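Local coordinates for fucolectin-related protein (Streptococcus pneumoniae, PDB 2J22) that probably binds fucose-bearing glycans such as blood group antigens through a calcium-containing beta-sandwich module of a pneumococcal virulence factor, at residues 126-131 with 135-140; 19-24 with 30-35. All blocks are in the same frame, centred on the assembly; numbering follows the deposited sequence. Where two conformers were deposited one is given.

Interaction 1 (126-131 with 135-140); sequences VRISLR and IPLSLA. With CA (calcium ion), chain B.
L130 and L137 meet in the interior of the beta-sandwich, the jelly-roll-like fold of galactose-binding domains. Residues 126-130 belong to a strand of one sheet. Segment 135-140 returns across its inner side and leads into strand 139-146 of the other sheet. The two leucine side chains cross obliquely, with L130 CD2 3.6 Å from L137 CD1. The other methyl of L130, CD1, lies over the backbone of the returning segment. It sits 3.4 Å from both I135 O and P136 O. I135 adds its CG2 branch at 3.9 Å from L130 CD1, while the far end of the same side chain leads away.

L137 has its CG anti to the backbone N (chi1 173°), which sends CD2 on toward I128. There the side chains of I128 and L137 run at about a right angle. CD2 lies closer to the backbone, 3.5 Å from I128 O, than to the I128 side chain. I128 and L139 instead point at each other tip to tip, with I128 CD1 3.8 Å from L139 CD1. In both, chi2 near 170° carries that methyl outward from CA. W60, F89 and I75 pack around this row of aliphatic groups, so the contact is buried and apolar. Beyond L139 the chain turns a corner at A140. That residue gives its backbone oxygen to the metal, with A140 O 2.2 Å from the calcium ion.

Interaction 2 (19-24 with 30-35); sequences KETRQS and GFSRLA. With CA (calcium ion), chain B.
Q23 and T21 join the edge of a sheet to a calcium-binding loop through a side-chain amide and a hydroxyl, which bond G30 and S32. Both reach from strand 20-23, the outermost strand of one sheet of the beta-sandwich. They meet segment 30-35, which passes into a 3-10 turn at S32. The touching parts run roughly antiparallel, but the bonds between them use side chains of the strand, one to a backbone oxygen and one to a hydroxyl.

Q23 donates from NE2 to G30 O at 2.8 Å. The N-H...O angle is 149°, so the bond is somewhat bent. G30 O lies near the plane of the Q23 amide, while the donor is tilted 26° from the plane of the glycine carbonyl. NE2 also bonds T26 OG1, in the connection between the two segments. These two bonds help to fix the amide's rotation. Its carbon part lies alongside S32, with Q23 CD 3.6 Å from S32 CB.

The T21 hydroxyl sits between its own backbone N and carbonyl carbon (chi1 60°), where it faces the start of the turn. S32 holds its hydroxyl in the same rotamer region. W60 supports both segments, since T21 and Q23 pack on it and its NE1 bonds S32 O. Within the turn, L34 N bonds F31 O and A35 N bonds S32 O. The turn delivers L34 O to the calcium ion at 2.4 Å. On the strand side, the two hydroxyls are joined by a hydrogen bond of 2.8 Å between T21 OG1 and S32 OG.

Overall arrangement
The calcium ion ties the two contacts together. A140 of interaction 1 and L34 of interaction 2 each give it a backbone oxygen, and D37, N39, S48 and E141 complete the protein part of the site. The centres of the contacts are about 11 Å apart. In sequence the two follow one another, interaction 2 first. Both use the same sheet: strand 59-64 lies between strands 20-23 and 125-130, and W60 packs against both contacts. They touch directly where A35 CB approaches L139 O at 4.1 Å. At the surface, R127 and R22 are neighbours, and both form salt bridges with E61.

Interaction 1 (126-131 with 135-140)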
ATOM      1  N   VAL A 126      -4.095   3.936   6.053  1.00 24.81           N
ATOM      2  CA  VAL A 126      -2.768   3.344   5.889  1.00 23.38           C
ATOM      3  C   VAL A 126      -2.123   4.047   4.681  1.00 24.58           C
ATOM      4  O   VAL A 126      -2.771   4.183   3.606  1.00 25.37           O
ATOM      5  CB  VAL A 126      -2.790   1.806   5.665  1.00 24.95           C
ATOM      6  CG1 VAL A 126      -1.307   1.259   5.613  1.00 20.31           C
ATOM      7  CG2 VAL A 126      -3.545   0.999   6.753  1.00 22.51           C
ATOM      8  N   ARG A 127      -0.893   4.532   4.891  1.00 24.39           N
ATOM      9  CA  ARG A 127      -0.092   5.244   3.905  1.00 24.00           C
ATOM     10  C   ARG A 127       1.176   4.450   3.668  1.00 23.79           C
ATOM     11  O   ARG A 127       1.812   3.946   4.634  1.00 25.83           O
ATOM     12  CB  ARG A 127       0.324   6.551   4.475  1.00 24.96           C
ATOM     13  CG  ARG A 127       0.952   7.533   3.479  1.00 27.45           C
ATOM     14  CD  ARG A 127       0.132   8.821   3.566  1.00 27.86           C
ATOM     15  NE  ARG A 127       0.943   9.870   3.192  1.00 30.18           N
ATOM     16  CZ  ARG A 127       0.540  11.006   2.657  1.00 31.16           C
ATOM     17  NH1 ARG A 127      -0.739  11.303   2.441  1.00 29.82           N
ATOM     18  NH2 ARG A 127       1.473  11.851   2.360  1.00 28.28           N
ATOM     19  N   ILE A 128       1.548   4.287   2.407  1.00 22.34           N
ATOM     20  CA  ILE A 128       2.856   3.692   2.127  1.00 20.14           C
ATOM     21  C   ILE A 128       3.611   4.854   1.440  1.00 20.85           C
ATOM     22  O   ILE A 128       3.086   5.413   0.479  1.00 21.22           O
ATOM     23  CB  ILE A 128       2.677   2.488   1.171  1.00 19.77           C
ATOM     24  CG1 ILE A 128       1.951   1.313   1.863  1.00 20.23           C
ATOM     25  CG2 ILE A 128       4.082   2.063   0.647  1.00 20.00           C
ATOM     26  CD1 ILE A 128       1.590   0.165   0.939  1.00 17.69           C
ATOM     27  N   SER A 129       4.807   5.230   1.907  1.00 21.10           N
ATOM     28  CA  SER A 129       5.510   6.419   1.402  1.00 22.64           C
ATOM     29  C   SER A 129       6.974   6.088   1.240  1.00 23.96           C
ATOM     30  O   SER A 129       7.646   5.695   2.248  1.00 22.88           O
ATOM     31  CB  SER A 129       5.357   7.615   2.396  1.00 25.15           C
ATOM     32  OG  SER A 129       5.811   8.877   1.859  1.00 25.00           O
ATOM     33  N   LEU A 130       7.506   6.319   0.025  1.00 23.72           N
ATOM     34  CA  LEU A 130       8.918   5.995  -0.269  1.00 24.01           C
ATOM     35  C   LEU A 130       9.836   7.053   0.405  1.00 24.88           C
ATOM     36  O   LEU A 130       9.449   8.221   0.480  1.00 23.23           O
ATOM     37  CB  LEU A 130       9.112   6.011  -1.793  1.00 24.53           C
ATOM     38  CG  LEU A 130       8.300   4.983  -2.611  1.00 24.49           C
ATOM     39  CD1 LEU A 130       8.652   5.046  -4.136  1.00 20.69           C
ATOM     40  CD2 LEU A 130       8.499   3.555  -2.146  1.00 16.75           C
ATOM     41  N   ARG A 131      10.990   6.642   0.950  1.00 25.40           N
ATOM     42  CA  ARG A 131      11.910   7.605   1.561  1.00 28.19           C
ATOM     43  C   ARG A 131      12.985   8.178   0.602  1.00 27.58           C
ATOM     44  O   ARG A 131      13.595   9.200   0.896  1.00 28.34           O
ATOM     45  CB  ARG A 131      12.564   7.041   2.837  1.00 28.49           C
ATOM     46  CG  ARG A 131      11.630   7.010   4.030  1.00 31.10           C
ATOM     47  CD  ARG A 131      11.054   8.392   4.480  1.00 40.69           C
ATOM     48  NE  ARG A 131      11.921   9.145   5.411  1.00 42.55           N
ATOM     49  CZ  ARG A 131      12.220   8.745   6.658  1.00 47.80           C
ATOM     50  NH1 ARG A 131      11.718   7.600   7.136  1.00 45.63           N
ATOM     51  NH2 ARG A 131      13.022   9.486   7.432  1.00 47.42           N
ATOM     52  N   ILE A 135      11.386   8.621  -6.929  1.00 24.62           N
ATOM     53  CA  ILE A 135      11.116   7.240  -7.315  1.00 24.77           C
ATOM     54  C   ILE A 135       9.604   7.084  -7.358  1.00 23.93           C
ATOM     55  O   ILE A 135       8.913   7.541  -6.457  1.00 22.69           O
ATOM     56  CB  ILE A 135      11.759   6.203  -6.341  1.00 26.20           C
ATOM     57  CG1 ILE A 135      13.252   6.521  -6.014  1.00 25.96           C
ATOM     58  CG2 ILE A 135      11.500   4.766  -6.834  1.00 25.56           C
ATOM     59  CD1 ILE A 135      14.256   6.307  -7.172  1.00 30.03           C
ATOM     60  N   PRO A 136       9.103   6.469  -8.432  1.00 22.71           N
ATOM     61  CA  PRO A 136       7.683   6.197  -8.550  1.00 22.67           C
ATOM     62  C   PRO A 136       7.299   5.059  -7.614  1.00 21.73           C
ATOM     63  O   PRO A 136       8.081   4.095  -7.386  1.00 20.77           O
ATOM     64  CB  PRO A 136       7.499   5.767 -10.028  1.00 23.47           C
ATOM     65  CG  PRO A 136       8.771   6.156 -10.723  1.00 22.81           C
ATOM     66  CD  PRO A 136       9.841   6.003  -9.601  1.00 23.46           C
ATOM     67  N   LEU A 137       6.118   5.197  -7.022  1.00 20.26           N
ATOM     68  CA  LEU A 137       5.555   4.080  -6.192  1.00 20.03           C
ATOM     69  C   LEU A 137       4.582   3.262  -7.027  1.00 20.43           C
ATOM     70  O   LEU A 137       3.645   3.804  -7.642  1.00 19.18           O
ATOM     71  CB  LEU A 137       4.974   4.593  -4.873  1.00 19.35           C
ATOM     72  CG  LEU A 137       4.206   3.588  -3.995  1.00 19.08           C
ATOM     73  CD1 LEU A 137       5.254   2.597  -3.391  1.00 16.30           C
ATOM     74  CD2 LEU A 137       3.572   4.309  -2.841  1.00 18.22           C
ATOM     75  N   SER A 138       4.814   1.970  -7.080  1.00 19.82           N
ATOM     76  CA  SER A 138       3.919   1.050  -7.777  1.00 18.92           C
ATOM     77  C   SER A 138       3.621  -0.145  -6.852  1.00 19.87           C
ATOM     78  O   SER A 138       4.549  -0.817  -6.343  1.00 19.27           O
ATOM     79  CB  SER A 138       4.521   0.545  -9.102  1.00 19.91           C
ATOM     80  OG  SER A 138       4.547   1.529 -10.134  1.00 19.60           O
ATOM     81  N   LEU A 139       2.341  -0.404  -6.665  1.00 19.39           N
ATOM     82  CA  LEU A 139       1.818  -1.498  -5.853  1.00 19.49           C
ATOM     83  C   LEU A 139       0.866  -2.377  -6.671  1.00 19.73           C
ATOM     84  O   LEU A 139      -0.119  -1.907  -7.198  1.00 18.82           O
ATOM     85  CB  LEU A 139       1.108  -0.879  -4.621  1.00 19.20           C
ATOM     86  CG  LEU A 139       1.852   0.171  -3.749  1.00 18.99           C
ATOM     87  CD1 LEU A 139       1.068   0.939  -2.741  1.00 15.60           C
ATOM     88  CD2 LEU A 139       2.709  -0.698  -2.846  1.00 12.01           C
ATOM     89  N   ALA A 140       1.074  -3.681  -6.703  1.00 18.89           N
ATOM     90  CA  ALA A 140       0.095  -4.602  -7.299  1.00 20.64           C
ATOM     91  C   ALA A 140      -1.157  -4.785  -6.434  1.00 20.39           C
ATOM     92  O   ALA A 140      -2.284  -4.904  -6.966  1.00 22.19           O
ATOM     93  CB  ALA A 140       0.732  -6.000  -7.538  1.00 20.62           C
TER
HETATM   94 CA    CA B1150      -4.221  -5.172  -7.978  1.00 22.38          CA

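Interaction 2 (19-24 with 30-35)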
ATOM      1  N   LYS A  19     -12.198  -0.014  -0.955  1.00 33.16           N
ATOM      2  CA  LYS A  19     -12.129   1.169  -0.083  1.00 31.65           C
ATOM      3  C   LYS A  19     -11.644   2.342  -0.897  1.00 31.65           C
ATOM      4  O   LYS A  19     -11.114   2.162  -2.002  1.00 31.96           O
ATOM      5  CB  LYS A  19     -11.178   0.941   1.084  1.00 31.99           C
ATOM      6  CG  LYS A  19     -11.713  -0.061   2.091  1.00 30.43           C
ATOM      7  CD  LYS A  19     -12.941   0.508   2.783  1.00 30.77           C
ATOM      8  CE  LYS A  19     -13.424  -0.423   3.912  1.00 34.69           C
ATOM      9  NZ  LYS A  19     -14.058  -1.678   3.387  1.00 33.12           N
ATOM     10  N   GLU A  20     -11.835   3.544  -0.387  1.00 30.64           N
ATOM     11  CA  GLU A  20     -11.374   4.724  -1.110  1.00 31.33           C
ATOM     12  C   GLU A  20      -9.862   4.819  -1.015  1.00 28.43           C
ATOM     13  O   GLU A  20      -9.300   4.744   0.105  1.00 28.85           O
ATOM     14  CB  GLU A  20     -12.006   5.993  -0.527  1.00 32.93           C
ATOM     15  CG  GLU A  20     -13.404   6.268  -1.085  1.00 38.51           C
ATOM     16  CD  GLU A  20     -14.185   7.236  -0.198  1.00 48.04           C
ATOM     17  OE1 GLU A  20     -14.232   6.997   1.048  1.00 53.53           O
ATOM     18  OE2 GLU A  20     -14.745   8.241  -0.735  1.00 51.22           O
ATOM     19  N   THR A  21      -9.217   4.946  -2.171  1.00 26.11           N
ATOM     20  CA  THR A  21      -7.771   5.154  -2.218  1.00 25.66           C
ATOM     21  C   THR A  21      -7.364   6.488  -2.843  1.00 26.39           C
ATOM     22  O   THR A  21      -8.156   7.151  -3.618  1.00 25.98           O
ATOM     23  CB  THR A  21      -7.060   3.964  -2.907  1.00 25.31           C
ATOM     24  OG1 THR A  21      -7.547   3.832  -4.248  1.00 26.68           O
ATOM     25  CG2 THR A  21      -7.430   2.658  -2.234  1.00 24.02           C
ATOM     26  N   ARG A  22      -6.143   6.915  -2.536  1.00 24.58           N
ATOM     27  CA  ARG A  22      -5.581   8.024  -3.276  1.00 26.31           C
ATOM     28  C   ARG A  22      -4.037   7.953  -3.267  1.00 25.51           C
ATOM     29  O   ARG A  22      -3.452   7.182  -2.506  1.00 25.50           O
ATOM     30  CB  ARG A  22      -6.100   9.373  -2.719  1.00 26.27           C
ATOM     31  CG  ARG A  22      -5.515   9.725  -1.402  1.00 29.95           C
ATOM     32  CD  ARG A  22      -6.237  10.839  -0.671  1.00 31.98           C
ATOM     33  NE  ARG A  22      -5.566  11.057   0.616  1.00 35.74           N
ATOM     34  CZ  ARG A  22      -4.935  12.180   0.902  1.00 33.70           C
ATOM     35  NH1 ARG A  22      -4.914  13.161   0.002  1.00 36.22           N
ATOM     36  NH2 ARG A  22      -4.335  12.337   2.064  1.00 32.13           N
ATOM     37  N   GLN A  23      -3.384   8.778  -4.075  1.00 24.91           N
ATOM     38  CA  GLN A  23      -1.922   8.727  -4.101  1.00 24.54           C
ATOM     39  C   GLN A  23      -1.377  10.068  -4.550  1.00 25.03           C
ATOM     40  O   GLN A  23      -2.132  10.931  -4.991  1.00 26.24           O
ATOM     41  CB  GLN A  23      -1.421   7.532  -4.979  1.00 23.30           C
ATOM     42  CG  GLN A  23      -1.840   7.530  -6.480  1.00 22.63           C
ATOM     43  CD  GLN A  23      -1.557   6.198  -7.236  1.00 19.78           C
ATOM     44  OE1 GLN A  23      -1.113   5.172  -6.639  1.00 20.03           O
ATOM     45  NE2 GLN A  23      -1.731   6.224  -8.518  1.00 19.52           N
ATOM     46  N   SER A  24      -0.080  10.244  -4.415  1.00 26.27           N
ATOM     47  CA  SER A  24       0.608  11.494  -4.649  1.00 26.40           C
ATOM     48  C   SER A  24       0.396  11.965  -6.090  1.00 27.07           C
ATOM     49  O   SER A  24       0.203  13.164  -6.311  1.00 27.62           O
ATOM     50  CB  SER A  24       2.082  11.327  -4.322  1.00 27.14           C
ATOM     51  OG  SER A  24       2.618  10.284  -5.139  1.00 25.70           O
ATOM     52  N   GLY A  30      -1.871   4.147 -13.825  1.00 25.48           N
ATOM     53  CA  GLY A  30      -1.697   3.353 -12.610  1.00 23.64           C
ATOM     54  C   GLY A  30      -2.534   3.826 -11.455  1.00 23.31           C
ATOM     55  O   GLY A  30      -2.003   4.199 -10.432  1.00 23.74           O
ATOM     56  N   PHE A  31      -3.855   3.734 -11.581  1.00 24.56           N
ATOM     57  CA  PHE A  31      -4.734   4.372 -10.606  1.00 25.25           C
ATOM     58  C   PHE A  31      -4.537   3.749  -9.232  1.00 24.44           C
ATOM     59  O   PHE A  31      -4.328   2.578  -9.152  1.00 23.09           O
ATOM     60  CB  PHE A  31      -6.212   4.325 -11.067  1.00 26.16           C
ATOM     61  CG  PHE A  31      -6.388   4.667 -12.519  1.00 27.61           C
ATOM     62  CD1 PHE A  31      -5.941   5.886 -12.995  1.00 30.04           C
ATOM     63  CD2 PHE A  31      -6.934   3.748 -13.415  1.00 32.47           C
ATOM     64  CE1 PHE A  31      -6.063   6.231 -14.343  1.00 34.84           C
ATOM     65  CE2 PHE A  31      -7.078   4.082 -14.798  1.00 35.64           C
ATOM     66  CZ  PHE A  31      -6.625   5.327 -15.253  1.00 35.11           C
ATOM     67  N   SER A  32      -4.623   4.568  -8.182  1.00 24.54           N
ATOM     68  CA  SER A  32      -4.607   4.112  -6.800  1.00 23.63           C
ATOM     69  C   SER A  32      -5.522   2.904  -6.479  1.00 22.53           C
ATOM     70  O   SER A  32      -5.108   2.036  -5.727  1.00 22.19           O
ATOM     71  CB  SER A  32      -4.744   5.293  -5.787  1.00 22.95           C
ATOM     72  OG  SER A  32      -6.093   5.719  -5.624  1.00 25.96           O
ATOM     73  N   ARG A  33      -6.689   2.797  -7.104  1.00 22.64           N
ATOM     74  CA  ARG A  33      -7.674   1.740  -6.834  0.50 22.45           C
ATOM     75  C   ARG A  33      -7.159   0.369  -7.249  1.00 22.59           C
ATOM     76  O   ARG A  33      -7.697  -0.647  -6.822  1.00 21.70           O
ATOM     77  CB  ARG A  33      -8.990   2.038  -7.600  0.50 23.19           C
ATOM     78  CG  ARG A  33      -8.848   2.079  -9.185  0.50 22.50           C
ATOM     79  CD  ARG A  33     -10.165   2.061  -9.925  0.50 24.33           C
ATOM     80  NE  ARG A  33     -10.017   2.067 -11.392  0.50 25.20           N
ATOM     81  CZ  ARG A  33     -10.067   3.165 -12.132  0.50 26.72           C
ATOM     82  NH1 ARG A  33     -10.238   4.338 -11.557  0.50 29.47           N
ATOM     83  NH2 ARG A  33      -9.949   3.100 -13.442  0.50 26.73           N
ATOM     84  N   LEU A  34      -6.092   0.362  -8.098  1.00 21.94           N
ATOM     85  CA  LEU A  34      -5.597  -0.882  -8.678  1.00 21.28           C
ATOM     86  C   LEU A  34      -4.985  -1.666  -7.554  1.00 21.75           C
ATOM     87  O   LEU A  34      -4.835  -2.898  -7.689  1.00 21.65           O
ATOM     88  CB  LEU A  34      -4.567  -0.648  -9.777  1.00 22.51           C
ATOM     89  CG  LEU A  34      -5.163   0.064 -11.011  1.00 21.06           C
ATOM     90  CD1 LEU A  34      -4.189   0.237 -12.174  1.00 21.78           C
ATOM     91  CD2 LEU A  34      -6.468  -0.744 -11.417  1.00 20.43           C
ATOM     92  N   ALA A  35      -4.620  -0.988  -6.464  1.00 19.81           N
ATOM     93  CA  ALA A  35      -4.055  -1.802  -5.349  1.00 20.07           C
ATOM     94  C   ALA A  35      -5.149  -2.438  -4.457  1.00 19.20           C
ATOM     95  O   ALA A  35      -4.844  -3.151  -3.509  1.00 21.18           O
ATOM     96  CB  ALA A  35      -3.023  -0.989  -4.460  1.00 18.36           C
TER
HETATM   97 CA    CA B1150      -4.221  -5.172  -7.978  1.00 22.38          CA